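Local coordinates for protein uncharacterized metal-dependent hydrolase (Pyrococcus horikoshii, PDB 3IGH) that is of unknown function but probably hydrolyses carbon-nitrogen bonds other than peptide bonds, at residues 386-391 with 430-435; 392-397 with 439-444. One frame throughout, in Å; residues are numbered along the deposited sequence.

Contact 1: 386-391 with 430-435; sequences FKDLMK and KDQALD
Gln-432 reaches from the loop 430-435 to the start of helix 386-391 and grips its backbone. Its chain bends at chi2, which turns the amide toward the helix. OE1 of Gln-432 accepts from the backbone N of Asp-388 at 3.1 Å. The bond is nearly straight, 170° at the hydrogen, and it lies in the amide plane on a lone pair of OE1. OE1 of Gln-432 is also 3.2 Å from N of Lys-387. NE2 of Gln-432 faces the carboxylate of Asp-388 and gives a weak hydrogen bond, 3.3 Å long, to OD1 of Asp-388. Amide and carboxylate planes are turned 53° from each other. NE2 also gives a weak bond to OD1 of Asp-431, which may help to hold the amide's rotation. The stronger partner of Asp-388 is Arg-385, in a salt bridge with OD2.

Lys-387 lies alongside the loop. CB of Lys-387 is 3.5 Å from OE1 of Gln-432. CG is anti to the backbone N (chi1 -169°) and the chain stays extended. CD of Lys-387 then passes 3.4 Å from the backbone O of Asp-431. At the tip, NZ donates to a water that in turn donates to the carbonyl oxygens of Asp-431 and Ala-433.

Further along the loop the contact becomes apolar. CD2 of Leu-434 lies 3.7 Å from CA of Lys-387. In one of its two modelled conformers, Met-390 meets Leu-434 tip to tip, a less certain contact. Phe-386 turns its ring away, onto Pro-362 and Val-360.

A side-chain amide here joins the first turn of one helix to the linker before helix 436-450, in the outer part of the TIM-barrel-type fold of the amidohydrolases.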
loop_
_atom_site.group_PDB
_atom_site.type_symbol
_atom_site.label_atom_id
_atom_site.label_comp_id
_atom_site.label_asym_id
_atom_site.label_seq_id
_atom_site.Cartn_x
_atom_site.Cartn_y
_atom_site.Cartn_z
ATOM N N PHE A 386 32.259 15.040 3.709
ATOM C CA PHE A 386 31.661 13.701 3.798
ATOM C C PHE A 386 32.329 12.774 4.808
ATOM O O PHE A 386 31.647 11.991 5.466
ATOM C CB PHE A 386 31.617 13.022 2.428
ATOM C CG PHE A 386 30.900 13.814 1.369
ATOM C CD1 PHE A 386 31.374 13.814 0.060
ATOM C CD2 PHE A 386 29.757 14.560 1.669
ATOM C CE1 PHE A 386 30.725 14.533 -0.931
ATOM C CE2 PHE A 386 29.112 15.296 0.676
ATOM C CZ PHE A 386 29.588 15.269 -0.627
ATOM N N LYS A 387 33.654 12.862 4.917
ATOM C CA LYS A 387 34.392 12.072 5.891
ATOM C C LYS A 387 33.999 12.451 7.322
ATOM O O LYS A 387 33.713 11.568 8.127
ATOM C CB LYS A 387 35.909 12.173 5.674
ATOM C CG LYS A 387 36.698 11.147 6.500
ATOM C CD LYS A 387 38.193 11.175 6.205
ATOM C CE LYS A 387 38.884 9.932 6.763
ATOM N NZ LYS A 387 40.347 9.914 6.469
ATOM N N ASP A 388 33.949 13.754 7.611
ATOM C CA ASP A 388 33.451 14.249 8.903
ATOM C C ASP A 388 32.007 13.828 9.204
ATOM O O ASP A 388 31.698 13.435 10.326
ATOM C CB ASP A 388 33.553 15.777 8.986
ATOM C CG ASP A 388 34.985 16.274 8.908
ATOM O OD1 ASP A 388 35.901 15.495 9.244
ATOM O OD2 ASP A 388 35.189 17.441 8.503
ATOM N N LEU A 389 31.128 13.922 8.207
ATOM C CA LEU A 389 29.705 13.601 8.395
ATOM C C LEU A 389 29.449 12.106 8.638
ATOM O O LEU A 389 28.582 11.741 9.447
ATOM C CB LEU A 389 28.882 14.104 7.202
ATOM C CG LEU A 389 28.854 15.625 7.001
ATOM C CD1 LEU A 389 28.246 16.019 5.653
ATOM C CD2 LEU A 389 28.121 16.325 8.156
ATOM N N MET A 390 30.226 11.256 7.958
ATOM C CA MET A 390 30.117 9.800 8.075
ATOM C C MET A 390 30.411 9.351 9.513
ATOM O O MET A 390 29.907 8.322 9.977
ATOM C CB MET A 390 31.093 9.133 7.098
ATOM C CG MET A 390 30.598 7.857 6.420
ATOM S SD MET A 390 31.658 7.359 5.031
ATOM C CE MET A 390 33.263 7.345 5.836
ATOM N N LYS A 391 31.230 10.136 10.210
ATOM C CA LYS A 391 31.592 9.878 11.601
ATOM C C LYS A 391 30.437 10.156 12.569
ATOM O O LYS A 391 30.349 9.532 13.625
ATOM C CB LYS A 391 32.801 10.738 11.984
ATOM C CG LYS A 391 33.718 10.131 13.033
ATOM C CD LYS A 391 35.153 10.635 12.865
ATOM C CE LYS A 391 35.861 9.926 11.709
ATOM N NZ LYS A 391 37.109 10.618 11.284
ATOM N N LYS A 430 41.171 18.038 0.374
ATOM C CA LYS A 430 41.784 16.706 0.180
ATOM C C LYS A 430 41.422 15.677 1.243
ATOM O O LYS A 430 41.086 14.538 0.923
ATOM C CB LYS A 430 43.319 16.821 0.165
ATOM C CG LYS A 430 43.944 17.287 -1.126
ATOM C CD LYS A 430 45.361 16.738 -1.271
ATOM C CE LYS A 430 46.396 17.578 -0.540
ATOM N NZ LYS A 430 46.887 18.686 -1.402
ATOM N N ASP A 431 41.480 16.095 2.505
ATOM C CA ASP A 431 41.330 15.200 3.652
ATOM C C ASP A 431 39.912 14.626 3.827
ATOM O O ASP A 431 39.695 13.745 4.659
ATOM C CB ASP A 431 41.785 15.911 4.936
ATOM C CG ASP A 431 40.771 16.942 5.442
ATOM O OD1 ASP A 431 40.514 16.959 6.662
ATOM O OD2 ASP A 431 40.235 17.734 4.637
ATOM N N GLN A 432 38.962 15.115 3.031
ATOM C CA GLN A 432 37.580 14.644 3.105
ATOM C C GLN A 432 37.286 13.500 2.135
ATOM O O GLN A 432 36.163 12.983 2.106
ATOM C CB GLN A 432 36.607 15.802 2.884
ATOM C CG GLN A 432 36.592 16.820 4.023
ATOM C CD GLN A 432 36.261 16.180 5.353
ATOM O OE1 GLN A 432 35.200 15.589 5.520
ATOM N NE2 GLN A 432 37.178 16.280 6.301
ATOM N N ALA A 433 38.291 13.119 1.345
ATOM C CA ALA A 433 38.185 12.004 0.398
ATOM C C ALA A 433 37.863 10.705 1.128
ATOM O O ALA A 433 38.380 10.456 2.215
ATOM C CB ALA A 433 39.479 11.859 -0.388
ATOM N N LEU A 434 36.980 9.899 0.543
ATOM C CA LEU A 434 36.632 8.599 1.119
ATOM C C LEU A 434 37.372 7.513 0.360
ATOM O O LEU A 434 37.751 7.714 -0.790
ATOM C CB LEU A 434 35.120 8.341 1.031
ATOM C CG LEU A 434 34.141 9.320 1.689
ATOM C CD1 LEU A 434 32.742 8.730 1.680
ATOM C CD2 LEU A 434 34.558 9.637 3.105
ATOM N N ASP A 435 37.576 6.359 0.984
ATOM C CA ASP A 435 38.082 5.223 0.222
ATOM C C ASP A 435 36.916 4.523 -0.483
ATOM O O ASP A 435 35.750 4.769 -0.152
ATOM C CB ASP A 435 38.924 4.268 1.084
ATOM C CG ASP A 435 38.183 3.735 2.297
ATOM O OD1 ASP A 435 36.970 3.440 2.215
ATOM O OD2 ASP A 435 38.836 3.592 3.352
HETATM O O HOH W 1 40.666 11.055 3.545
#

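Contact 2: 392-397 with 439-444; sequences VAELGF and ALHSYT
Phe-397 lays one ring face over Ser-442 and points an edge at Tyr-443. Its CG stands beside the backbone N, anti to the carbonyl carbon (chi1 -80°), which carries the ring across helix 439-444. CB of Ser-442 sits over the ring centre, 3.6 Å from the centroid of the Phe-397 ring, in a CH-pi contact. The rings of Phe-397 and Tyr-443 form an offset edge-to-face pair, with planes at 72°. CB of Phe-397 lies over a face of the Tyr-443 ring, 3.7 Å from CG of Tyr-443. CE2 of Phe-397 also touches CB of Ala-439 at 3.9 Å. With an alanine in place of Phe-397, Ser-442 CB would probably lose the ring face it packs on and Tyr-443 the edge pointed at it, opening a gap between strand and helix.

The backbone joins in as well. N of Phe-397 donates to O of Ser-442 at 3.2 Å, from above the carbonyl plane. OG of Ser-442 is bonded to O of Asp-438 and takes a bond from a water, which also donates to O of Leu-395.

Strand 395-397 crosses helix segment 439-444 at almost a right angle (-86°), with axes 5.9 Å apart. It pairs with parallel strand 357-360, and Phe-397 also bonds through its backbone to Ser-66 on strand 58-68, consistent with the last strand closing a TIM-type barrel. Helix 408-417 packs on both aromatic residues.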
loop_
_atom_site.group_PDB
_atom_site.type_symbol
_atom_site.label_atom_id
_atom_site.label_comp_id
_atom_site.label_asym_id
_atom_site.label_seq_id
_atom_site.Cartn_x
_atom_site.Cartn_y
_atom_site.Cartn_z
ATOM N N VAL A 392 29.556 11.088 12.212
ATOM C CA VAL A 392 28.484 11.515 13.120
ATOM C C VAL A 392 27.069 11.065 12.715
ATOM O O VAL A 392 26.142 11.155 13.518
ATOM C CB VAL A 392 28.522 13.047 13.419
ATOM C CG1 VAL A 392 29.820 13.423 14.150
ATOM C CG2 VAL A 392 28.340 13.880 12.147
ATOM N N ALA A 393 26.901 10.577 11.486
ATOM C CA ALA A 393 25.573 10.170 11.010
ATOM C C ALA A 393 25.616 9.037 10.000
ATOM O O ALA A 393 26.630 8.828 9.324
ATOM C CB ALA A 393 24.835 11.366 10.415
ATOM N N GLU A 394 24.505 8.309 9.901
ATOM C CA GLU A 394 24.280 7.431 8.763
ATOM C C GLU A 394 24.232 8.303 7.509
ATOM O O GLU A 394 23.534 9.318 7.468
ATOM C CB GLU A 394 22.975 6.661 8.922
ATOM C CG GLU A 394 22.852 5.501 7.969
ATOM C CD GLU A 394 23.515 4.237 8.492
ATOM O OE1 GLU A 394 24.416 3.704 7.803
ATOM O OE2 GLU A 394 23.129 3.776 9.587
ATOM N N LEU A 395 25.018 7.922 6.512
ATOM C CA LEU A 395 25.205 8.742 5.328
ATOM C C LEU A 395 24.834 7.930 4.094
ATOM O O LEU A 395 25.311 6.811 3.919
ATOM C CB LEU A 395 26.668 9.184 5.254
ATOM C CG LEU A 395 27.130 10.262 4.278
ATOM C CD1 LEU A 395 26.656 11.630 4.726
ATOM C CD2 LEU A 395 28.648 10.251 4.212
ATOM N N GLY A 396 23.977 8.493 3.248
ATOM C CA GLY A 396 23.603 7.847 1.996
ATOM C C GLY A 396 24.070 8.683 0.823
ATOM O O GLY A 396 24.165 9.905 0.934
ATOM N N PHE A 397 24.373 8.028 -0.297
ATOM C CA PHE A 397 24.787 8.747 -1.501
ATOM C C PHE A 397 23.623 8.841 -2.475
ATOM O O PHE A 397 22.769 7.949 -2.555
ATOM C CB PHE A 397 25.967 8.049 -2.195
ATOM C CG PHE A 397 27.321 8.318 -1.565
ATOM C CD1 PHE A 397 27.454 9.102 -0.421
ATOM C CD2 PHE A 397 28.466 7.750 -2.120
ATOM C CE1 PHE A 397 28.699 9.334 0.153
ATOM C CE2 PHE A 397 29.711 7.966 -1.556
ATOM C CZ PHE A 397 29.828 8.765 -0.411
ATOM N N ALA A 439 32.709 4.457 0.183
ATOM C CA ALA A 439 31.848 5.001 -0.867
ATOM C C ALA A 439 30.778 3.997 -1.301
ATOM O O ALA A 439 29.599 4.361 -1.433
ATOM C CB ALA A 439 32.679 5.482 -2.069
ATOM N N LEU A 440 31.180 2.737 -1.506
ATOM C CA LEU A 440 30.233 1.689 -1.893
ATOM C C LEU A 440 29.249 1.358 -0.778
ATOM O O LEU A 440 28.073 1.125 -1.043
ATOM C CB LEU A 440 30.954 0.427 -2.405
ATOM C CG LEU A 440 31.790 0.660 -3.674
ATOM C CD1 LEU A 440 32.446 -0.639 -4.139
ATOM C CD2 LEU A 440 30.980 1.298 -4.820
ATOM N N HIS A 441 29.730 1.362 0.462
ATOM C CA HIS A 441 28.858 1.199 1.623
ATOM C C HIS A 441 27.790 2.298 1.689
ATOM O O HIS A 441 26.616 2.007 1.932
ATOM C CB HIS A 441 29.682 1.186 2.917
ATOM C CG HIS A 441 28.850 1.201 4.165
ATOM N ND1 HIS A 441 28.295 0.057 4.704
ATOM C CD2 HIS A 441 28.487 2.217 4.984
ATOM C CE1 HIS A 441 27.625 0.370 5.799
ATOM N NE2 HIS A 441 27.725 1.674 5.990
ATOM N N SER A 442 28.204 3.552 1.472
ATOM C CA SER A 442 27.291 4.695 1.527
ATOM C C SER A 442 26.247 4.651 0.420
ATOM O O SER A 442 25.101 5.052 0.626
ATOM C CB SER A 442 28.061 6.016 1.475
ATOM O OG SER A 442 28.899 6.163 2.608
ATOM N N TYR A 443 26.644 4.116 -0.733
ATOM C CA TYR A 443 25.789 4.031 -1.906
ATOM C C TYR A 443 24.914 2.762 -1.935
ATOM O O TYR A 443 24.170 2.526 -2.890
ATOM C CB TYR A 443 26.664 4.075 -3.150
ATOM C CG TYR A 443 26.157 4.948 -4.276
ATOM C CD1 TYR A 443 27.054 5.569 -5.137
ATOM C CD2 TYR A 443 24.791 5.147 -4.494
ATOM C CE1 TYR A 443 26.617 6.364 -6.185
ATOM C CE2 TYR A 443 24.338 5.954 -5.542
ATOM C CZ TYR A 443 25.263 6.562 -6.388
ATOM O OH TYR A 443 24.845 7.358 -7.441
ATOM N N THR A 444 25.022 1.926 -0.910
ATOM C CA THR A 444 24.202 0.719 -0.844
ATOM C C THR A 444 23.450 0.687 0.487
ATOM O O THR A 444 22.305 1.163 0.574
ATOM C CB THR A 444 25.041 -0.577 -1.089
ATOM O OG1 THR A 444 26.127 -0.629 -0.154
ATOM C CG2 THR A 444 25.603 -0.613 -2.515
HETATM O O HOH W 2 27.836 5.701 4.965
#

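Contacts 1 and 2 are neighbours, with centres about 11 Å apart. Helix 386-392 leads directly into strand 395-397, and the loop 430-435 leads into helix 436-450. The segments therefore alternate along the chain: 386-391, 392-397, 430-435, 439-444. Helices 408-417 and 425-429 lie in the interval. The contacts touch where CD1 of Leu-434 meets CZ of Phe-397 at 3.6 Å. Contact 2 is buried and nearer the centre of the chain; contact 1 is partly exposed. Together they hold helix 386-392 and the strand after it against the later loop and helix 436-450 on the barrel of the amidohydrolase fold.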